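Local structure of B-agarase (Saccharophagus degradans, 4BQ2) at residues 615-629 and 640-654. The protein hydrolyses agarose chains as a family 50 glycoside hydrolase, acting as an exo-beta-agarase. Numbering follows the deposited sequence.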
loop_
_atom_site.group_PDB
_atom_site.type_symbol
_atom_site.label_atom_id
_atom_site.label_comp_id
_atom_site.label_asym_id
_atom_site.label_seq_id
_atom_site.Cartn_x
_atom_site.Cartn_y
_atom_site.Cartn_z
ATOM N N LYS A 615 17.802 9.843 7.042
ATOM C CA LYS A 615 19.167 9.849 7.625
ATOM C C LYS A 615 19.161 9.427 9.101
ATOM O O LYS A 615 20.072 8.729 9.569
ATOM C CB LYS A 615 19.803 11.217 7.436
ATOM C CG LYS A 615 20.217 11.443 5.980
ATOM C CD LYS A 615 20.555 12.907 5.715
ATOM C CE LYS A 615 21.348 13.086 4.431
ATOM N NZ LYS A 615 21.534 14.535 4.129
ATOM N N ALA A 616 18.094 9.799 9.802
ATOM C CA ALA A 616 17.873 9.368 11.182
ATOM C C ALA A 616 17.766 7.850 11.263
ATOM O O ALA A 616 18.385 7.227 12.126
ATOM C CB ALA A 616 16.628 10.048 11.778
ATOM N N ALA A 617 17.001 7.251 10.345
ATOM C CA ALA A 617 16.854 5.798 10.296
ATOM C C ALA A 617 18.201 5.145 9.973
ATOM O O ALA A 617 18.561 4.100 10.530
ATOM C CB ALA A 617 15.799 5.407 9.266
ATOM N N ALA A 618 18.967 5.785 9.094
ATOM C CA ALA A 618 20.281 5.219 8.736
ATOM C C ALA A 618 21.188 5.129 9.973
ATOM O O ALA A 618 22.038 4.252 10.062
ATOM C CB ALA A 618 20.944 6.047 7.642
ATOM N N LYS A 619 20.990 6.022 10.929
ATOM C CA LYS A 619 21.858 6.102 12.105
ATOM C C LYS A 619 21.577 4.939 13.060
ATOM O O LYS A 619 22.516 4.386 13.655
ATOM C CB LYS A 619 21.658 7.461 12.802
ATOM C CG LYS A 619 22.670 7.804 13.899
ATOM C CD LYS A 619 22.453 9.236 14.401
ATOM C CE LYS A 619 23.624 9.726 15.247
ATOM N NZ LYS A 619 23.944 8.792 16.354
ATOM N N TYR A 620 20.300 4.548 13.175
ATOM C CA TYR A 620 19.888 3.610 14.213
ATOM C C TYR A 620 19.451 2.228 13.724
ATOM O O TYR A 620 19.668 1.233 14.408
ATOM C CB TYR A 620 18.769 4.211 15.077
ATOM C CG TYR A 620 19.225 5.389 15.921
ATOM C CD1 TYR A 620 19.941 5.191 17.104
ATOM C CD2 TYR A 620 18.940 6.682 15.537
ATOM C CE1 TYR A 620 20.366 6.257 17.877
ATOM C CE2 TYR A 620 19.368 7.756 16.300
ATOM C CZ TYR A 620 20.073 7.523 17.465
ATOM O OH TYR A 620 20.463 8.581 18.233
ATOM N N ALA A 621 18.796 2.171 12.566
ATOM C CA ALA A 621 18.358 0.892 12.004
ATOM C C ALA A 621 19.541 0.134 11.425
ATOM O O ALA A 621 20.427 0.737 10.798
ATOM C CB ALA A 621 17.318 1.126 10.933
ATOM N N ASP A 622 19.568 -1.182 11.653
ATOM C CA ASP A 622 20.543 -2.063 10.993
ATOM C C ASP A 622 20.291 -2.077 9.497
ATOM O O ASP A 622 21.216 -2.129 8.709
ATOM C CB ASP A 622 20.444 -3.476 11.559
ATOM C CG ASP A 622 20.789 -3.528 13.054
ATOM O OD1 ASP A 622 21.978 -3.401 13.397
ATOM O OD2 ASP A 622 19.877 -3.639 13.886
ATOM N N VAL A 623 19.013 -2.052 9.118
ATOM C CA VAL A 623 18.608 -2.113 7.714
ATOM C C VAL A 623 17.467 -1.069 7.570
ATOM O O VAL A 623 16.529 -1.084 8.373
ATOM C CB VAL A 623 18.062 -3.512 7.338
ATOM C CG1 VAL A 623 17.631 -3.533 5.881
ATOM C CG2 VAL A 623 19.103 -4.604 7.539
ATOM N N VAL A 624 17.556 -0.169 6.583
ATOM C CA VAL A 624 16.522 0.846 6.367
ATOM C C VAL A 624 15.426 0.286 5.452
ATOM O O VAL A 624 15.725 -0.227 4.349
ATOM C CB VAL A 624 17.113 2.141 5.747
ATOM C CG1 VAL A 624 16.026 3.200 5.642
ATOM C CG2 VAL A 624 18.253 2.683 6.627
ATOM N N SER A 625 14.161 0.368 5.879
ATOM C CA SER A 625 13.056 -0.222 5.066
ATOM C C SER A 625 12.225 0.835 4.376
ATOM O O SER A 625 11.921 1.894 4.968
ATOM C CB SER A 625 12.125 -1.083 5.926
ATOM O OG SER A 625 11.855 -0.416 7.129
ATOM N N TYR A 626 11.854 0.531 3.140
ATOM C CA TYR A 626 11.015 1.399 2.306
ATOM C C TYR A 626 9.911 0.527 1.695
ATOM O O TYR A 626 10.167 -0.609 1.272
ATOM C CB TYR A 626 11.815 1.991 1.139
ATOM C CG TYR A 626 13.131 2.687 1.515
ATOM C CD1 TYR A 626 13.152 4.045 1.867
ATOM C CD2 TYR A 626 14.339 1.978 1.537
ATOM C CE1 TYR A 626 14.351 4.696 2.214
ATOM C CE2 TYR A 626 15.548 2.611 1.880
ATOM C CZ TYR A 626 15.541 3.963 2.221
ATOM O OH TYR A 626 16.725 4.589 2.563
ATOM N N ASN A 627 8.706 1.075 1.615
ATOM C CA ASN A 627 7.600 0.457 0.841
ATOM C C ASN A 627 7.540 1.259 -0.471
ATOM O O ASN A 627 7.414 2.470 -0.415
ATOM C CB ASN A 627 6.271 0.639 1.597
ATOM C CG ASN A 627 6.228 -0.155 2.882
ATOM O OD1 ASN A 627 7.088 -1.009 3.104
ATOM N ND2 ASN A 627 5.264 0.139 3.747
ATOM N N SER A 628 7.631 0.601 -1.623
ATOM C CA SER A 628 7.705 1.331 -2.885
ATOM C C SER A 628 6.829 0.657 -3.932
ATOM O O SER A 628 7.218 -0.351 -4.569
ATOM C CB SER A 628 9.169 1.489 -3.376
ATOM O OG SER A 628 9.240 2.332 -4.545
ATOM N N TYR A 629 5.622 1.192 -4.079
ATOM C CA TYR A 629 4.690 0.660 -5.041
ATOM C C TYR A 629 4.873 1.387 -6.368
ATOM O O TYR A 629 4.195 2.366 -6.654
ATOM C CB TYR A 629 3.275 0.840 -4.516
ATOM C CG TYR A 629 2.937 -0.021 -3.293
ATOM C CD1 TYR A 629 2.544 -1.348 -3.450
ATOM C CD2 TYR A 629 2.923 0.521 -2.025
ATOM C CE1 TYR A 629 2.202 -2.130 -2.350
ATOM C CE2 TYR A 629 2.595 -0.258 -0.910
ATOM C CZ TYR A 629 2.216 -1.580 -1.093
ATOM O OH TYR A 629 1.845 -2.365 0.008
ATOM N N PHE A 640 20.223 8.580 -3.888
ATOM C CA PHE A 640 20.564 8.950 -2.515
ATOM C C PHE A 640 21.120 7.798 -1.669
ATOM O O PHE A 640 21.868 8.029 -0.725
ATOM C CB PHE A 640 19.361 9.592 -1.810
ATOM C CG PHE A 640 18.272 8.595 -1.398
ATOM C CD1 PHE A 640 18.313 7.961 -0.146
ATOM C CD2 PHE A 640 17.222 8.276 -2.273
ATOM C CE1 PHE A 640 17.323 7.070 0.226
ATOM C CE2 PHE A 640 16.239 7.362 -1.907
ATOM C CZ PHE A 640 16.294 6.756 -0.660
ATOM N N LEU A 641 20.756 6.565 -2.009
ATOM C CA LEU A 641 21.169 5.378 -1.236
ATOM C C LEU A 641 22.682 5.258 -1.139
ATOM O O LEU A 641 23.179 4.743 -0.152
ATOM C CB LEU A 641 20.650 4.082 -1.881
ATOM C CG LEU A 641 19.106 3.946 -1.853
ATOM C CD1 LEU A 641 18.747 2.720 -2.678
ATOM C CD2 LEU A 641 18.593 3.813 -0.426
ATOM N N ALA A 642 23.380 5.693 -2.191
ATOM C CA ALA A 642 24.856 5.557 -2.266
ATOM C C ALA A 642 25.564 6.336 -1.182
ATOM O O ALA A 642 26.515 5.831 -0.591
ATOM C CB ALA A 642 25.391 5.970 -3.644
ATOM N N GLU A 643 25.110 7.554 -0.914
ATOM C CA GLU A 643 25.712 8.350 0.147
ATOM C C GLU A 643 25.446 7.744 1.535
ATOM O O GLU A 643 26.304 7.841 2.421
ATOM C CB GLU A 643 25.236 9.815 0.103
ATOM C CG GLU A 643 25.845 10.698 1.202
ATOM C CD GLU A 643 24.800 11.547 1.938
ATOM O OE1 GLU A 643 23.927 10.981 2.675
ATOM O OE2 GLU A 643 24.845 12.801 1.782
ATOM N N LEU A 644 24.276 7.131 1.740
ATOM C CA LEU A 644 23.990 6.504 3.030
ATOM C C LEU A 644 24.819 5.247 3.206
ATOM O O LEU A 644 25.275 4.967 4.302
ATOM C CB LEU A 644 22.505 6.109 3.126
ATOM C CG LEU A 644 21.475 7.211 3.019
ATOM C CD1 LEU A 644 20.079 6.604 3.048
ATOM C CD2 LEU A 644 21.651 8.169 4.178
ATOM N N ASP A 645 24.999 4.501 2.115
ATOM C CA ASP A 645 25.712 3.224 2.125
ATOM C C ASP A 645 25.143 2.296 3.212
ATOM O O ASP A 645 25.916 1.708 3.979
ATOM C CB ASP A 645 27.226 3.429 2.353
ATOM C CG ASP A 645 28.049 2.197 1.969
ATOM O OD1 ASP A 645 27.530 1.336 1.206
ATOM O OD2 ASP A 645 29.219 2.096 2.435
ATOM N N LYS A 646 23.811 2.161 3.265
ATOM C CA LYS A 646 23.161 1.270 4.236
ATOM C C LYS A 646 22.466 0.146 3.505
ATOM O O LYS A 646 21.797 0.377 2.483
ATOM C CB LYS A 646 22.060 1.966 5.092
ATOM C CG LYS A 646 22.499 2.971 6.134
ATOM C CD LYS A 646 23.169 2.350 7.372
ATOM C CE LYS A 646 22.194 1.552 8.241
ATOM N NZ LYS A 646 22.821 1.194 9.545
ATOM N N PRO A 647 22.533 -1.054 4.074
ATOM C CA PRO A 647 21.710 -2.124 3.553
ATOM C C PRO A 647 20.248 -1.709 3.722
ATOM O O PRO A 647 19.885 -1.031 4.700
ATOM C CB PRO A 647 22.068 -3.313 4.435
ATOM C CG PRO A 647 22.599 -2.712 5.702
ATOM C CD PRO A 647 23.294 -1.459 5.273
ATOM N N SER A 648 19.432 -2.095 2.749
ATOM C CA SER A 648 18.066 -1.571 2.651
ATOM C C SER A 648 17.118 -2.725 2.331
ATOM O O SER A 648 17.529 -3.767 1.855
ATOM C CB SER A 648 18.014 -0.502 1.550
ATOM O OG SER A 648 18.952 0.555 1.838
ATOM N N ILE A 649 15.835 -2.544 2.599
ATOM C CA ILE A 649 14.904 -3.593 2.214
ATOM C C ILE A 649 13.632 -2.933 1.739
ATOM O O ILE A 649 13.244 -1.898 2.288
ATOM C CB ILE A 649 14.674 -4.615 3.369
ATOM C CG1 ILE A 649 13.861 -5.844 2.908
ATOM C CG2 ILE A 649 14.063 -3.968 4.628
ATOM C CD1 ILE A 649 13.730 -6.928 3.993
ATOM N N ILE A 650 13.023 -3.507 0.694
ATOM C CA ILE A 650 11.644 -3.138 0.280
ATOM C C ILE A 650 10.625 -3.930 1.122
ATOM O O ILE A 650 10.603 -5.158 1.078
ATOM C CB ILE A 650 11.405 -3.456 -1.211
ATOM C CG1 ILE A 650 12.309 -2.575 -2.103
ATOM C CG2 ILE A 650 9.903 -3.307 -1.579
ATOM C CD1 ILE A 650 12.038 -1.064 -2.050
ATOM N N GLY A 651 9.817 -3.235 1.918
ATOM C CA GLY A 651 8.881 -3.928 2.831
ATOM C C GLY A 651 7.609 -4.342 2.120
ATOM O O GLY A 651 6.919 -5.288 2.565
ATOM N N GLU A 652 7.307 -3.627 1.028
ATOM C CA GLU A 652 6.057 -3.793 0.234
ATOM C C GLU A 652 6.238 -3.352 -1.208
ATOM O O GLU A 652 6.829 -2.300 -1.468
ATOM C CB GLU A 652 4.926 -2.945 0.830
ATOM C CG GLU A 652 4.626 -3.304 2.268
ATOM C CD GLU A 652 3.552 -2.460 2.911
ATOM O OE1 GLU A 652 2.822 -1.697 2.213
ATOM O OE2 GLU A 652 3.452 -2.575 4.132
ATOM N N PHE A 653 5.715 -4.171 -2.121
ATOM C CA PHE A 653 5.373 -3.770 -3.491
ATOM C C PHE A 653 4.275 -4.732 -3.929
ATOM O O PHE A 653 4.028 -5.762 -3.270
ATOM C CB PHE A 653 6.565 -3.842 -4.460
ATOM C CG PHE A 653 7.011 -5.255 -4.826
ATOM C CD1 PHE A 653 7.714 -6.041 -3.911
ATOM C CD2 PHE A 653 6.786 -5.765 -6.119
ATOM C CE1 PHE A 653 8.145 -7.333 -4.259
ATOM C CE2 PHE A 653 7.228 -7.045 -6.480
ATOM C CZ PHE A 653 7.896 -7.834 -5.546
ATOM N N HIS A 654 3.629 -4.399 -5.031
ATOM C CA HIS A 654 2.662 -5.312 -5.651
ATOM C C HIS A 654 2.270 -4.882 -7.055
ATOM O O HIS A 654 2.539 -3.749 -7.433
ATOM C CB HIS A 654 1.433 -5.638 -4.769
ATOM C CG HIS A 654 0.518 -4.482 -4.427
ATOM N ND1 HIS A 654 0.094 -3.512 -5.332
ATOM C CD2 HIS A 654 -0.118 -4.203 -3.271
ATOM C CE1 HIS A 654 -0.724 -2.670 -4.729
ATOM N NE2 HIS A 654 -0.861 -3.058 -3.473
HETATM O O HOH W 1 18.919 3.049 2.857
#
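Y626 meets F640 and L641 through the far end of its ring, which, its CG anti to the carbonyl carbon, runs alongside the start of strand 648-652, its edge toward S648 CB, as far as helix 641-644. The Y626 OH meets the edge of F640 in the plane of that ring, 3.5 Å from F640 CE1, and touches L641 CD2 at 3.6 Å. A water bridges Y626 OH to S648 OG, 2.7 Å from each and donating to S648.

At the far end, Y629 OH donates to E652 OE1 at 2.5 Å, reaching the oxygen on its anti side, 34° out of the carboxylate plane. The edge of the same ring meets the face of H654, Y629 CE1 lying 3.2 Å from H654 CD2 with the planes at 52°. The N627 amide stacks on the E652 carboxylate, planes 19° apart; N627 ND2 bonds instead to E491, and R603 forms a salt bridge with E652 OE2.

K646 folds back through bends at chi2 and chi3, which brings NZ to A621 O at 2.7 Å, with a weak second bond to A618 O, tying it to the end of helix 611-620.

Between these ends, parallel bridges pair V624 with S648, S625 with I649 and Y626 with I650; Y626 N donates to I649 O at 2.9 Å. Strands 624-627 and 648-652, parallel neighbours with helices 635-638 and 641-644 between them in sequence, form a beta-alpha-beta crossover, consistent with the (beta/alpha)8 barrel of family 50 catalytic modules.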